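Local atomic coordinates of protein DUF199/WhiA (Thermotoga maritima, PDB entry 3HYI), a protein that probably takes part in cell division and chromosome segregation as a DNA-binding protein, joining a degenerate LAGLIDADG homing endonuclease domain to a helix-turn-helix domain. Residues A[7-12]-A[125-130]; A[155-160]-A[179-184]; A[245-250]-A[278-283]. One frame throughout, in Å; residues are numbered along the deposited sequence. Where two conformers were deposited one is given.

Contacts 1 and 2 are neighbours in the homing-endonuclease-like part of the chain, their centres about 17 Å apart. Helix 175-184 serves both: it carries V180, F181 and A184 of contact 2 and touches contact 1 where L182 CD1 packs 3.6 Å from M125 SD. Contact 3 lies in the helix-turn-helix domain, its centre about 57 Å from that of contact 1 and 64 Å from that of contact 2. All three are partly buried, yet their chemistry differs. Contact 1 mixes a ring packed on proline with a serine and a water that tie down a strand end. Contact 2 is wholly apolar, with I157 and F181 buried. In contact 3 a buried leucine backs a salt-bridge network at the surface.

Contact 1 (A[7-12]-A[125-130]); sequences RTFSEE and MTNPRY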
ATOM      1  N   ARG A   7      16.244  -9.664   3.447  1.00 26.19           N
ATOM      2  CA  ARG A   7      15.446  -9.668   4.707  1.00 26.35           C
ATOM      3  C   ARG A   7      14.081  -9.051   4.469  1.00 26.26           C
ATOM      4  O   ARG A   7      13.981  -8.007   3.816  1.00 26.47           O
ATOM      5  CB  ARG A   7      16.165  -8.880   5.795  1.00 26.40           C
ATOM      6  CG  ARG A   7      15.621  -9.145   7.176  1.00 26.98           C
ATOM      7  CD  ARG A   7      16.609  -8.723   8.229  1.00 28.19           C
ATOM      8  NE  ARG A   7      17.504  -9.818   8.611  1.00 29.38           N
ATOM      9  CZ  ARG A   7      18.778  -9.671   8.971  1.00 30.21           C
ATOM     10  NH1 ARG A   7      19.494 -10.741   9.308  1.00 30.70           N
ATOM     11  NH2 ARG A   7      19.350  -8.468   8.985  1.00 30.55           N
ATOM     12  N   THR A   8      13.032  -9.682   4.999  1.00 26.08           N
ATOM     13  CA  THR A   8      11.685  -9.169   4.785  1.00 25.97           C
ATOM     14  C   THR A   8      11.532  -7.846   5.522  1.00 25.75           C
ATOM     15  O   THR A   8      12.172  -7.606   6.547  1.00 25.72           O
ATOM     16  CB  THR A   8      10.563 -10.143   5.229  1.00 26.00           C
ATOM     17  OG1 THR A   8      10.436 -10.139   6.658  1.00 26.22           O
ATOM     18  CG2 THR A   8      10.815 -11.560   4.721  1.00 26.00           C
ATOM     19  N   PHE A   9      10.682  -6.995   4.969  1.00 25.48           N
ATOM     20  CA  PHE A   9      10.395  -5.688   5.534  1.00 25.28           C
ATOM     21  C   PHE A   9       9.873  -5.804   6.965  1.00 25.07           C
ATOM     22  O   PHE A   9      10.196  -4.989   7.831  1.00 24.93           O
ATOM     23  CB  PHE A   9       9.348  -5.005   4.666  1.00 25.21           C
ATOM     24  CG  PHE A   9       9.074  -3.598   5.057  1.00 25.17           C
ATOM     25  CD1 PHE A   9       9.846  -2.569   4.546  1.00 25.28           C
ATOM     26  CD2 PHE A   9       8.044  -3.297   5.930  1.00 24.91           C
ATOM     27  CE1 PHE A   9       9.598  -1.262   4.901  1.00 25.25           C
ATOM     28  CE2 PHE A   9       7.788  -1.993   6.288  1.00 25.04           C
ATOM     29  CZ  PHE A   9       8.566  -0.972   5.776  1.00 25.25           C
ATOM     30  N   SER A  10       9.053  -6.827   7.182  1.00 24.85           N
ATOM     31  CA  SER A  10       8.439  -7.099   8.475  1.00 24.67           C
ATOM     32  C   SER A  10       9.472  -7.398   9.556  1.00 24.53           C
ATOM     33  O   SER A  10       9.398  -6.852  10.654  1.00 24.08           O
ATOM     34  CB  SER A  10       7.484  -8.289   8.350  1.00 24.66           C
ATOM     35  OG  SER A  10       6.588  -8.341   9.443  1.00 24.60           O
ATOM     36  N   GLU A  11      10.426  -8.275   9.244  1.00 24.58           N
ATOM     37  CA  GLU A  11      11.486  -8.624  10.193  1.00 24.63           C
ATOM     38  C   GLU A  11      12.388  -7.425  10.491  1.00 24.46           C
ATOM     39  O   GLU A  11      12.885  -7.293  11.606  1.00 24.40           O
ATOM     40  CB  GLU A  11      12.316  -9.804   9.670  1.00 24.75           C
ATOM     41  CG  GLU A  11      13.382 -10.353  10.647  1.00 24.95           C
ATOM     42  CD  GLU A  11      12.810 -10.985  11.913  1.00 25.41           C
ATOM     43  OE1 GLU A  11      11.575 -11.147  12.023  1.00 25.63           O
ATOM     44  OE2 GLU A  11      13.613 -11.332  12.806  1.00 25.30           O
ATOM     45  N   GLU A  12      12.591  -6.557   9.501  1.00 24.29           N
ATOM     46  CA  GLU A  12      13.354  -5.319   9.700  1.00 24.15           C
ATOM     47  C   GLU A  12      12.691  -4.391  10.722  1.00 23.86           C
ATOM     48  O   GLU A  12      13.375  -3.763  11.532  1.00 23.70           O
ATOM     49  CB  GLU A  12      13.551  -4.580   8.375  1.00 24.19           C
ATOM     50  CG  GLU A  12      14.616  -5.190   7.491  1.00 24.57           C
ATOM     51  CD  GLU A  12      14.827  -4.398   6.217  1.00 25.10           C
ATOM     52  OE1 GLU A  12      15.964  -3.944   5.986  1.00 25.69           O
ATOM     53  OE2 GLU A  12      13.855  -4.217   5.452  1.00 25.44           O
ATOM     54  N   MET A 125       3.771  -7.256   8.898  1.00 24.72           N
ATOM     55  CA  MET A 125       3.480  -6.073   8.114  1.00 25.08           C
ATOM     56  C   MET A 125       4.026  -6.222   6.706  1.00 25.16           C
ATOM     57  O   MET A 125       5.148  -6.686   6.496  1.00 25.22           O
ATOM     58  CB  MET A 125       4.085  -4.832   8.762  1.00 25.31           C
ATOM     59  CG  MET A 125       3.597  -3.539   8.142  1.00 26.07           C
ATOM     60  SD  MET A 125       4.630  -2.139   8.577  1.00 28.22           S
ATOM     61  CE  MET A 125       3.985  -0.899   7.461  1.00 26.67           C
ATOM     62  N   THR A 126       3.216  -5.800   5.749  1.00 25.24           N
ATOM     63  CA  THR A 126       3.577  -5.854   4.353  1.00 25.31           C
ATOM     64  C   THR A 126       4.477  -4.681   3.979  1.00 25.25           C
ATOM     65  O   THR A 126       4.402  -3.606   4.583  1.00 25.15           O
ATOM     66  CB  THR A 126       2.321  -5.817   3.474  1.00 25.32           C
ATOM     67  OG1 THR A 126       1.728  -7.123   3.436  1.00 25.63           O
ATOM     68  CG2 THR A 126       2.684  -5.399   2.072  1.00 25.53           C
ATOM     69  N   ASN A 127       5.333  -4.908   2.987  1.00 25.24           N
ATOM     70  CA  ASN A 127       6.089  -3.836   2.357  1.00 25.28           C
ATOM     71  C   ASN A 127       5.107  -2.837   1.729  1.00 25.25           C
ATOM     72  O   ASN A 127       4.389  -3.185   0.791  1.00 25.09           O
ATOM     73  CB  ASN A 127       7.027  -4.410   1.290  1.00 25.25           C
ATOM     74  CG  ASN A 127       8.103  -3.425   0.854  1.00 25.32           C
ATOM     75  OD1 ASN A 127       7.877  -2.215   0.797  1.00 25.26           O
ATOM     76  ND2 ASN A 127       9.282  -3.948   0.535  1.00 24.92           N
ATOM     77  N   PRO A 128       5.077  -1.591   2.241  1.00 25.32           N
ATOM     78  CA  PRO A 128       4.095  -0.583   1.826  1.00 25.45           C
ATOM     79  C   PRO A 128       4.323  -0.036   0.423  1.00 25.55           C
ATOM     80  O   PRO A 128       3.519   0.760  -0.076  1.00 25.60           O
ATOM     81  CB  PRO A 128       4.276   0.523   2.862  1.00 25.53           C
ATOM     82  CG  PRO A 128       5.689   0.419   3.249  1.00 25.51           C
ATOM     83  CD  PRO A 128       6.008  -1.044   3.243  1.00 25.37           C
ATOM     84  N   ARG A 129       5.409  -0.464  -0.208  1.00 25.64           N
ATOM     85  CA  ARG A 129       5.608  -0.226  -1.623  1.00 25.75           C
ATOM     86  C   ARG A 129       4.615  -1.056  -2.433  1.00 25.64           C
ATOM     87  O   ARG A 129       4.364  -0.760  -3.602  1.00 25.59           O
ATOM     88  CB  ARG A 129       7.028  -0.601  -2.026  1.00 25.86           C
ATOM     89  CG  ARG A 129       7.588   0.287  -3.099  1.00 26.37           C
ATOM     90  CD  ARG A 129       8.868  -0.292  -3.645  1.00 27.20           C
ATOM     91  NE  ARG A 129       9.904  -0.346  -2.616  1.00 27.96           N
ATOM     92  CZ  ARG A 129      10.624   0.698  -2.209  1.00 28.52           C
ATOM     93  NH1 ARG A 129      10.438   1.905  -2.741  1.00 28.53           N
ATOM     94  NH2 ARG A 129      11.542   0.535  -1.262  1.00 28.71           N
ATOM     95  N   TYR A 130       4.068  -2.095  -1.803  1.00 25.52           N
ATOM     96  CA  TYR A 130       3.155  -3.024  -2.460  1.00 25.48           C
ATOM     97  C   TYR A 130       1.782  -3.114  -1.820  1.00 25.24           C
ATOM     98  O   TYR A 130       0.791  -3.316  -2.523  1.00 25.10           O
ATOM     99  CB  TYR A 130       3.793  -4.408  -2.497  1.00 25.62           C
ATOM    100  CG  TYR A 130       5.109  -4.408  -3.235  1.00 26.10           C
ATOM    101  CD1 TYR A 130       5.251  -3.712  -4.435  1.00 26.44           C
ATOM    102  CD2 TYR A 130       6.212  -5.091  -2.736  1.00 26.53           C
ATOM    103  CE1 TYR A 130       6.451  -3.696  -5.115  1.00 26.70           C
ATOM    104  CE2 TYR A 130       7.421  -5.085  -3.415  1.00 26.53           C
ATOM    105  CZ  TYR A 130       7.534  -4.385  -4.604  1.00 26.78           C
ATOM    106  OH  TYR A 130       8.730  -4.373  -5.287  1.00 26.58           O
TER
HETATM  107  O   HOH W   1       7.102  -7.759   5.000  1.00 37.72           O
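The first turn of helix 9-16 runs up to the end of strand 123-125 and the loop after it, with CA atoms 5.1 Å apart at S10 and M125 and 5.7 Å at F9 and N127. T8 is the N-cap, its OG1 accepting from E11 N, and this capped end presents F9 and S10 to the loop. With CG anti to the backbone N (chi1 -174°), the F9 ring reaches out to the loop. P128 CD sits over one face, 3.6 Å from F9 CZ, in a CH-pi contact displaced toward the rim. M125 SD comes to the ring edge in plane, 3.9 Å from F9 CE2, a Met-aromatic contact. The strand end is gripped twice. M125 N donates to S10 OG at 3.1 Å, with 154° at the hydrogen. A water accepts from S10 N and donates to M125 O, 2.7 Å from that oxygen. Beyond, N127 OD1 accepts from R129 N in an Asx turn that shapes the loop bearing P128. The contact thus ties helix 9-16 to an outermost strand of the LAGLIDADG-like domain's antiparallel sheet; I194 of helix 189-201 meets F9 and M125, while helix 175-184 adds I178 and L182 to the methionine.

Contact 2 (A[155-160]-A[179-184]); sequences FNINAG and LVFLEA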
ATOM      1  N   PHE A 155      -5.895   5.234  20.445  1.00 27.32           N
ATOM      2  CA  PHE A 155      -5.160   5.768  19.293  1.00 27.65           C
ATOM      3  C   PHE A 155      -6.033   6.147  18.092  1.00 28.06           C
ATOM      4  O   PHE A 155      -5.507   6.554  17.056  1.00 28.13           O
ATOM      5  CB  PHE A 155      -4.101   4.753  18.855  1.00 27.63           C
ATOM      6  CG  PHE A 155      -3.085   4.445  19.920  1.00 27.75           C
ATOM      7  CD1 PHE A 155      -2.037   5.322  20.168  1.00 27.72           C
ATOM      8  CD2 PHE A 155      -3.176   3.282  20.676  1.00 27.70           C
ATOM      9  CE1 PHE A 155      -1.097   5.047  21.151  1.00 27.79           C
ATOM     10  CE2 PHE A 155      -2.239   3.001  21.664  1.00 27.66           C
ATOM     11  CZ  PHE A 155      -1.199   3.884  21.901  1.00 27.68           C
ATOM     12  N   ASN A 156      -7.353   6.021  18.230  1.00 28.51           N
ATOM     13  CA  ASN A 156      -8.284   6.253  17.117  1.00 28.94           C
ATOM     14  C   ASN A 156      -7.921   5.425  15.876  1.00 29.23           C
ATOM     15  O   ASN A 156      -8.087   5.877  14.742  1.00 29.29           O
ATOM     16  CB  ASN A 156      -8.352   7.747  16.774  1.00 28.97           C
ATOM     17  CG  ASN A 156      -9.552   8.099  15.909  1.00 29.15           C
ATOM     18  OD1 ASN A 156     -10.694   7.797  16.256  1.00 29.61           O
ATOM     19  ND2 ASN A 156      -9.297   8.747  14.779  1.00 29.26           N
ATOM     20  N   ILE A 157      -7.422   4.211  16.106  1.00 29.58           N
ATOM     21  CA  ILE A 157      -7.054   3.303  15.023  1.00 29.82           C
ATOM     22  C   ILE A 157      -8.234   2.387  14.724  1.00 30.10           C
ATOM     23  O   ILE A 157      -8.715   1.676  15.608  1.00 30.12           O
ATOM     24  CB  ILE A 157      -5.805   2.460  15.380  1.00 29.77           C
ATOM     25  CG1 ILE A 157      -4.543   3.323  15.298  1.00 29.78           C
ATOM     26  CG2 ILE A 157      -5.659   1.270  14.437  1.00 29.91           C
ATOM     27  CD1 ILE A 157      -3.281   2.626  15.791  1.00 29.18           C
ATOM     28  N   ASN A 158      -8.704   2.427  13.480  1.00 30.38           N
ATOM     29  CA  ASN A 158      -9.758   1.533  13.015  1.00 30.56           C
ATOM     30  C   ASN A 158      -9.135   0.270  12.443  1.00 30.82           C
ATOM     31  O   ASN A 158      -8.280   0.338  11.560  1.00 30.93           O
ATOM     32  CB  ASN A 158     -10.619   2.217  11.952  1.00 30.53           C
ATOM     33  CG  ASN A 158     -11.395   3.395  12.505  1.00 30.37           C
ATOM     34  OD1 ASN A 158     -12.246   3.237  13.382  1.00 29.86           O
ATOM     35  ND2 ASN A 158     -11.104   4.586  11.994  1.00 30.12           N
ATOM     36  N   ALA A 159      -9.566  -0.878  12.953  1.00 31.10           N
ATOM     37  CA  ALA A 159      -9.059  -2.164  12.500  1.00 31.35           C
ATOM     38  C   ALA A 159     -10.212  -3.126  12.236  1.00 31.53           C
ATOM     39  O   ALA A 159     -11.215  -3.114  12.953  1.00 31.50           O
ATOM     40  CB  ALA A 159      -8.115  -2.741  13.536  1.00 31.37           C
ATOM     41  N   GLY A 160     -10.064  -3.949  11.199  1.00 31.75           N
ATOM     42  CA  GLY A 160     -11.047  -4.977  10.863  1.00 31.88           C
ATOM     43  C   GLY A 160     -10.622  -6.344  11.369  1.00 32.06           C
ATOM     44  O   GLY A 160      -9.516  -6.503  11.887  1.00 31.90           O
ATOM     45  N   LEU A 179       1.309   3.785  10.794  1.00 25.03           N
ATOM     46  CA  LEU A 179       2.418   4.585  11.319  1.00 24.76           C
ATOM     47  C   LEU A 179       2.230   4.924  12.799  1.00 24.52           C
ATOM     48  O   LEU A 179       3.193   4.894  13.571  1.00 24.42           O
ATOM     49  CB  LEU A 179       2.595   5.870  10.498  1.00 24.71           C
ATOM     50  CG  LEU A 179       3.187   5.661   9.100  1.00 24.66           C
ATOM     51  CD1 LEU A 179       3.063   6.922   8.260  1.00 23.89           C
ATOM     52  CD2 LEU A 179       4.644   5.211   9.199  1.00 24.45           C
ATOM     53  N   VAL A 180       0.997   5.250  13.184  1.00 24.21           N
ATOM     54  CA  VAL A 180       0.659   5.514  14.585  1.00 24.01           C
ATOM     55  C   VAL A 180       0.925   4.275  15.435  1.00 24.01           C
ATOM     56  O   VAL A 180       1.525   4.361  16.508  1.00 23.96           O
ATOM     57  CB  VAL A 180      -0.827   5.912  14.752  1.00 23.95           C
ATOM     58  CG1 VAL A 180      -1.173   6.084  16.223  1.00 23.84           C
ATOM     59  CG2 VAL A 180      -1.136   7.189  13.977  1.00 23.61           C
ATOM     60  N   PHE A 181       0.462   3.131  14.937  1.00 23.95           N
ATOM     61  CA  PHE A 181       0.661   1.846  15.592  1.00 23.93           C
ATOM     62  C   PHE A 181       2.145   1.551  15.778  1.00 23.79           C
ATOM     63  O   PHE A 181       2.589   1.227  16.883  1.00 23.82           O
ATOM     64  CB  PHE A 181       0.012   0.735  14.758  1.00 24.00           C
ATOM     65  CG  PHE A 181       0.100  -0.628  15.383  1.00 24.15           C
ATOM     66  CD1 PHE A 181      -0.925  -1.101  16.194  1.00 24.29           C
ATOM     67  CD2 PHE A 181       1.203  -1.443  15.154  1.00 24.19           C
ATOM     68  CE1 PHE A 181      -0.846  -2.361  16.773  1.00 24.14           C
ATOM     69  CE2 PHE A 181       1.289  -2.704  15.730  1.00 23.80           C
ATOM     70  CZ  PHE A 181       0.261  -3.165  16.538  1.00 23.86           C
ATOM     71  N   LEU A 182       2.905   1.675  14.693  1.00 23.63           N
ATOM     72  CA  LEU A 182       4.333   1.363  14.715  1.00 23.58           C
ATOM     73  C   LEU A 182       5.112   2.288  15.645  1.00 23.49           C
ATOM     74  O   LEU A 182       5.972   1.829  16.395  1.00 23.46           O
ATOM     75  CB  LEU A 182       4.924   1.413  13.302  1.00 23.52           C
ATOM     76  CG  LEU A 182       4.474   0.292  12.357  1.00 23.37           C
ATOM     77  CD1 LEU A 182       5.014   0.542  10.963  1.00 23.29           C
ATOM     78  CD2 LEU A 182       4.911  -1.076  12.864  1.00 23.11           C
ATOM     79  N   GLU A 183       4.811   3.583  15.595  1.00 23.52           N
ATOM     80  CA  GLU A 183       5.474   4.549  16.467  1.00 23.52           C
ATOM     81  C   GLU A 183       5.105   4.336  17.937  1.00 23.45           C
ATOM     82  O   GLU A 183       5.956   4.462  18.813  1.00 23.27           O
ATOM     83  CB  GLU A 183       5.149   5.983  16.051  1.00 23.50           C
ATOM     84  CG  GLU A 183       5.949   7.017  16.838  1.00 23.81           C
ATOM     85  CD  GLU A 183       5.928   8.397  16.221  1.00 24.47           C
ATOM     86  OE1 GLU A 183       5.256   8.596  15.184  1.00 25.35           O
ATOM     87  OE2 GLU A 183       6.586   9.295  16.785  1.00 24.82           O
ATOM     88  N   ALA A 184       3.840   4.013  18.195  1.00 23.52           N
ATOM     89  CA  ALA A 184       3.375   3.716  19.551  1.00 23.63           C
ATOM     90  C   ALA A 184       4.189   2.590  20.195  1.00 23.76           C
ATOM     91  O   ALA A 184       4.586   2.697  21.355  1.00 23.81           O
ATOM     92  CB  ALA A 184       1.889   3.360  19.538  1.00 23.53           C
TER
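F155, at the C-terminal end of helix 141-155, points its CB toward helix 175-184 and sets its ring against V180 and A184. CG stands anti to the carbonyl carbon (chi1 -61°), which carries the ring out to these two residues, one helical turn apart: F155 CD1 comes within 4.1 Å of V180 CG1, and F155 CE1 within 3.8 Å of A184 CB. Both methyl groups approach the ring obliquely, and A184 also touches CZ, so the far end of the phenyl group rests on the small alanine while its near end meets the branched valine. N156 then leaves the helix with positive phi (53°), and this turn brings the chain round so that I157 also faces the helix. The isoleucine side chain is extended past CG1, chi2 173°, and its CD1 methyl makes the contact. I157 CD1 lies 4.1 Å from V180 CG1 and 3.9 Å from F181 CB, near the plane of the F181 ring and at its edge. V180 CG1 is thus shared, meeting both F155 CD1 and I157 CD1. The packing is entirely apolar. From N158 the chain moves off toward strand 160-163, although N158 N is still bound by D177 OD2 near the start of helix 175-184. This is partly buried packing within the LAGLIDADG-like domain, where helices lie against an antiparallel sheet: helix 108-122 meets F155 through V108, F111 and V112, and the buried F181 reaches the sheet at L134, I136 and I172 while also touching L115.

Contact 3 (A[245-250]-A[278-283]); sequences PEDLRR and YSKLKR
Helix 274-288 of the predicted helix-turn-helix motif packs here against the first turn of helix 246-257, and a salt-bridge network centred on D247 joins them. One oxygen, D247 OD2, takes both partners. R283 NH2 donates to D247 OD2 at 2.8 Å, on the syn side and somewhat out of the carboxylate plane. That bond is bent, with 130° at the hydrogen. D247 OD2 takes K280 NZ, at 3.1 Å, on its anti lone pair, the one away from the other oxygen, so the two cations approach from different directions. The double interaction would be expected to favour the charged carboxylate. The D247 carboxylate reaches them with CG set between the backbone N and the carbonyl carbon, chi1 65°, while the lysine chain bends at chi3 and chi4 to bring its amine round.

Helix 274-288 follows helix 263-268 and the intervening turn, so it is probably the recognition helix of the motif, with helix 246-257 packed nearly at right angles against it: the segment axes approach to 9.8 Å, with a signed crossing angle of -98°. K280 and R283, three residues apart, both direct their CB atoms toward helix 246-257, and the end of the L248 side chain reaches across to them. L248 CD2 sits over one face of the R283 guanidinium, displaced toward its rim and 3.4 Å from R283 NH2, while D247 OD2 lies at the edge of the same group. The arginine is therefore held along its edge by charge and backed on a face by a methyl group. L248 CD2 also packs 3.7 Å from K280 CB, against the base of the lysine chain. Deeper in, L248 meets I284 and I287 of helix 274-288, and the K280 side chain also touches V251 of helix 246-257 and L272 in the loop before its own helix.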
ATOM      1  N   PRO A 245      -4.868  12.303 -55.394  1.00 28.58           N
ATOM      2  CA  PRO A 245      -4.900  10.840 -55.368  1.00 28.61           C
ATOM      3  C   PRO A 245      -6.147  10.343 -54.636  1.00 28.69           C
ATOM      4  O   PRO A 245      -6.517  10.906 -53.600  1.00 28.47           O
ATOM      5  CB  PRO A 245      -3.636  10.470 -54.588  1.00 28.66           C
ATOM      6  CG  PRO A 245      -2.723  11.631 -54.763  1.00 28.68           C
ATOM      7  CD  PRO A 245      -3.596  12.839 -54.877  1.00 28.55           C
ATOM      8  N   GLU A 246      -6.778   9.302 -55.177  1.00 28.75           N
ATOM      9  CA  GLU A 246      -8.074   8.816 -54.690  1.00 28.84           C
ATOM     10  C   GLU A 246      -8.202   8.800 -53.167  1.00 28.90           C
ATOM     11  O   GLU A 246      -9.198   9.274 -52.624  1.00 28.90           O
ATOM     12  CB  GLU A 246      -8.355   7.415 -55.240  1.00 28.86           C
ATOM     13  N   ASP A 247      -7.190   8.266 -52.484  1.00 28.99           N
ATOM     14  CA  ASP A 247      -7.251   8.102 -51.025  1.00 29.11           C
ATOM     15  C   ASP A 247      -7.177   9.428 -50.261  1.00 28.88           C
ATOM     16  O   ASP A 247      -7.783   9.567 -49.196  1.00 29.09           O
ATOM     17  CB  ASP A 247      -6.169   7.133 -50.531  1.00 29.24           C
ATOM     18  CG  ASP A 247      -4.761   7.650 -50.756  1.00 29.85           C
ATOM     19  OD1 ASP A 247      -4.498   8.259 -51.817  1.00 30.31           O
ATOM     20  OD2 ASP A 247      -3.916   7.431 -49.865  1.00 30.82           O
ATOM     21  N   LEU A 248      -6.446  10.396 -50.806  1.00 28.55           N
ATOM     22  CA  LEU A 248      -6.413  11.742 -50.237  1.00 28.24           C
ATOM     23  C   LEU A 248      -7.702  12.503 -50.536  1.00 28.02           C
ATOM     24  O   LEU A 248      -8.128  13.347 -49.748  1.00 27.96           O
ATOM     25  CB  LEU A 248      -5.213  12.528 -50.772  1.00 28.11           C
ATOM     26  CG  LEU A 248      -3.821  11.985 -50.437  1.00 27.94           C
ATOM     27  CD1 LEU A 248      -2.756  13.011 -50.827  1.00 27.55           C
ATOM     28  CD2 LEU A 248      -3.691  11.616 -48.966  1.00 27.19           C
ATOM     29  N   ARG A 249      -8.317  12.204 -51.677  1.00 27.87           N
ATOM     30  CA  ARG A 249      -9.540  12.883 -52.089  1.00 27.80           C
ATOM     31  C   ARG A 249     -10.701  12.604 -51.141  1.00 27.52           C
ATOM     32  O   ARG A 249     -11.436  13.519 -50.771  1.00 27.38           O
ATOM     33  CB  ARG A 249      -9.923  12.468 -53.504  1.00 27.92           C
ATOM     34  CG  ARG A 249     -11.202  13.107 -54.003  1.00 28.78           C
ATOM     35  CD  ARG A 249     -11.499  12.655 -55.408  1.00 30.20           C
ATOM     36  NE  ARG A 249     -11.842  11.236 -55.429  1.00 31.65           N
ATOM     37  CZ  ARG A 249     -13.060  10.744 -55.210  1.00 33.02           C
ATOM     38  NH1 ARG A 249     -14.089  11.554 -54.966  1.00 33.66           N
ATOM     39  NH2 ARG A 249     -13.258   9.429 -55.243  1.00 33.27           N
ATOM     40  N   ARG A 250     -10.865  11.338 -50.760  1.00 27.25           N
ATOM     41  CA  ARG A 250     -11.929  10.936 -49.841  1.00 27.11           C
ATOM     42  C   ARG A 250     -11.730  11.529 -48.451  1.00 27.06           C
ATOM     43  O   ARG A 250     -12.700  11.901 -47.787  1.00 27.05           O
ATOM     44  CB  ARG A 250     -12.003   9.412 -49.738  1.00 27.18           C
ATOM     45  CG  ARG A 250     -12.405   8.729 -51.031  1.00 27.58           C
ATOM     46  CD  ARG A 250     -12.692   7.256 -50.800  1.00 28.38           C
ATOM     47  NE  ARG A 250     -11.467   6.484 -50.580  1.00 29.00           N
ATOM     48  CZ  ARG A 250     -10.640   6.074 -51.543  1.00 29.41           C
ATOM     49  NH1 ARG A 250     -10.882   6.362 -52.822  1.00 29.79           N
ATOM     50  NH2 ARG A 250      -9.555   5.372 -51.229  1.00 29.52           N
ATOM     51  N   TYR A 278      -4.660  10.619 -40.134  1.00 26.68           N
ATOM     52  CA  TYR A 278      -3.810  11.728 -39.763  1.00 26.74           C
ATOM     53  C   TYR A 278      -2.599  11.878 -40.697  1.00 26.56           C
ATOM     54  O   TYR A 278      -2.216  12.999 -41.032  1.00 26.49           O
ATOM     55  CB  TYR A 278      -3.361  11.571 -38.317  1.00 26.99           C
ATOM     56  CG  TYR A 278      -2.439  12.664 -37.903  1.00 27.35           C
ATOM     57  CD1 TYR A 278      -2.904  13.968 -37.778  1.00 27.85           C
ATOM     58  CD2 TYR A 278      -1.094  12.413 -37.679  1.00 27.84           C
ATOM     59  CE1 TYR A 278      -2.055  14.992 -37.416  1.00 28.10           C
ATOM     60  CE2 TYR A 278      -0.233  13.428 -37.314  1.00 28.05           C
ATOM     61  CZ  TYR A 278      -0.718  14.716 -37.184  1.00 28.23           C
ATOM     62  OH  TYR A 278       0.136  15.730 -36.819  1.00 28.51           O
ATOM     63  N   SER A 279      -2.006  10.754 -41.106  1.00 26.44           N
ATOM     64  CA  SER A 279      -0.886  10.765 -42.050  0.50 26.37           C
ATOM     65  C   SER A 279      -1.330  11.339 -43.391  1.00 26.35           C
ATOM     66  O   SER A 279      -0.591  12.082 -44.037  1.00 26.28           O
ATOM     67  CB  SER A 279      -0.336   9.352 -42.255  0.50 26.34           C
ATOM     68  OG  SER A 279       0.128   8.803 -41.034  0.50 26.12           O
ATOM     69  N   LYS A 280      -2.544  10.984 -43.801  1.00 26.26           N
ATOM     70  CA  LYS A 280      -3.106  11.465 -45.058  1.00 26.21           C
ATOM     71  C   LYS A 280      -3.409  12.955 -45.027  1.00 26.25           C
ATOM     72  O   LYS A 280      -3.206  13.655 -46.022  1.00 26.08           O
ATOM     73  CB  LYS A 280      -4.373  10.693 -45.397  1.00 26.22           C
ATOM     74  CG  LYS A 280      -4.078   9.338 -45.962  1.00 26.03           C
ATOM     75  CD  LYS A 280      -5.341   8.529 -46.109  1.00 26.13           C
ATOM     76  CE  LYS A 280      -5.061   7.060 -45.896  1.00 26.21           C
ATOM     77  NZ  LYS A 280      -4.109   6.530 -46.913  1.00 26.30           N
ATOM     78  N   LEU A 281      -3.907  13.429 -43.888  1.00 26.27           N
ATOM     79  CA  LEU A 281      -4.131  14.855 -43.683  1.00 26.51           C
ATOM     80  C   LEU A 281      -2.820  15.646 -43.726  1.00 26.57           C
ATOM     81  O   LEU A 281      -2.791  16.763 -44.241  1.00 26.50           O
ATOM     82  CB  LEU A 281      -4.864  15.100 -42.360  1.00 26.53           C
ATOM     83  CG  LEU A 281      -6.363  14.790 -42.398  1.00 26.79           C
ATOM     84  CD1 LEU A 281      -6.922  14.638 -40.992  1.00 26.59           C
ATOM     85  CD2 LEU A 281      -7.118  15.872 -43.171  1.00 26.50           C
ATOM     86  N   LYS A 282      -1.745  15.064 -43.195  1.00 26.76           N
ATOM     87  CA  LYS A 282      -0.416  15.692 -43.247  1.00 26.87           C
ATOM     88  C   LYS A 282       0.076  15.847 -44.690  1.00 26.94           C
ATOM     89  O   LYS A 282       0.660  16.871 -45.048  1.00 26.93           O
ATOM     90  CB  LYS A 282       0.600  14.885 -42.438  1.00 26.84           C
ATOM     91  CG  LYS A 282       0.322  14.858 -40.945  1.00 27.22           C
ATOM     92  N   ARG A 283      -0.164  14.826 -45.512  1.00 26.97           N
ATOM     93  CA  ARG A 283       0.154  14.891 -46.939  1.00 27.01           C
ATOM     94  C   ARG A 283      -0.638  15.982 -47.651  1.00 26.79           C
ATOM     95  O   ARG A 283      -0.098  16.707 -48.488  1.00 26.96           O
ATOM     96  CB  ARG A 283      -0.130  13.552 -47.621  1.00 27.07           C
ATOM     97  CG  ARG A 283       0.870  12.459 -47.289  1.00 27.69           C
ATOM     98  CD  ARG A 283       0.920  11.415 -48.397  1.00 28.59           C
ATOM     99  NE  ARG A 283      -0.131  10.406 -48.263  1.00 29.32           N
ATOM    100  CZ  ARG A 283      -0.716   9.765 -49.276  1.00 29.56           C
ATOM    101  NH1 ARG A 283      -0.400  10.028 -50.543  1.00 29.54           N
ATOM    102  NH2 ARG A 283      -1.648   8.857 -49.022  1.00 29.74           N
TER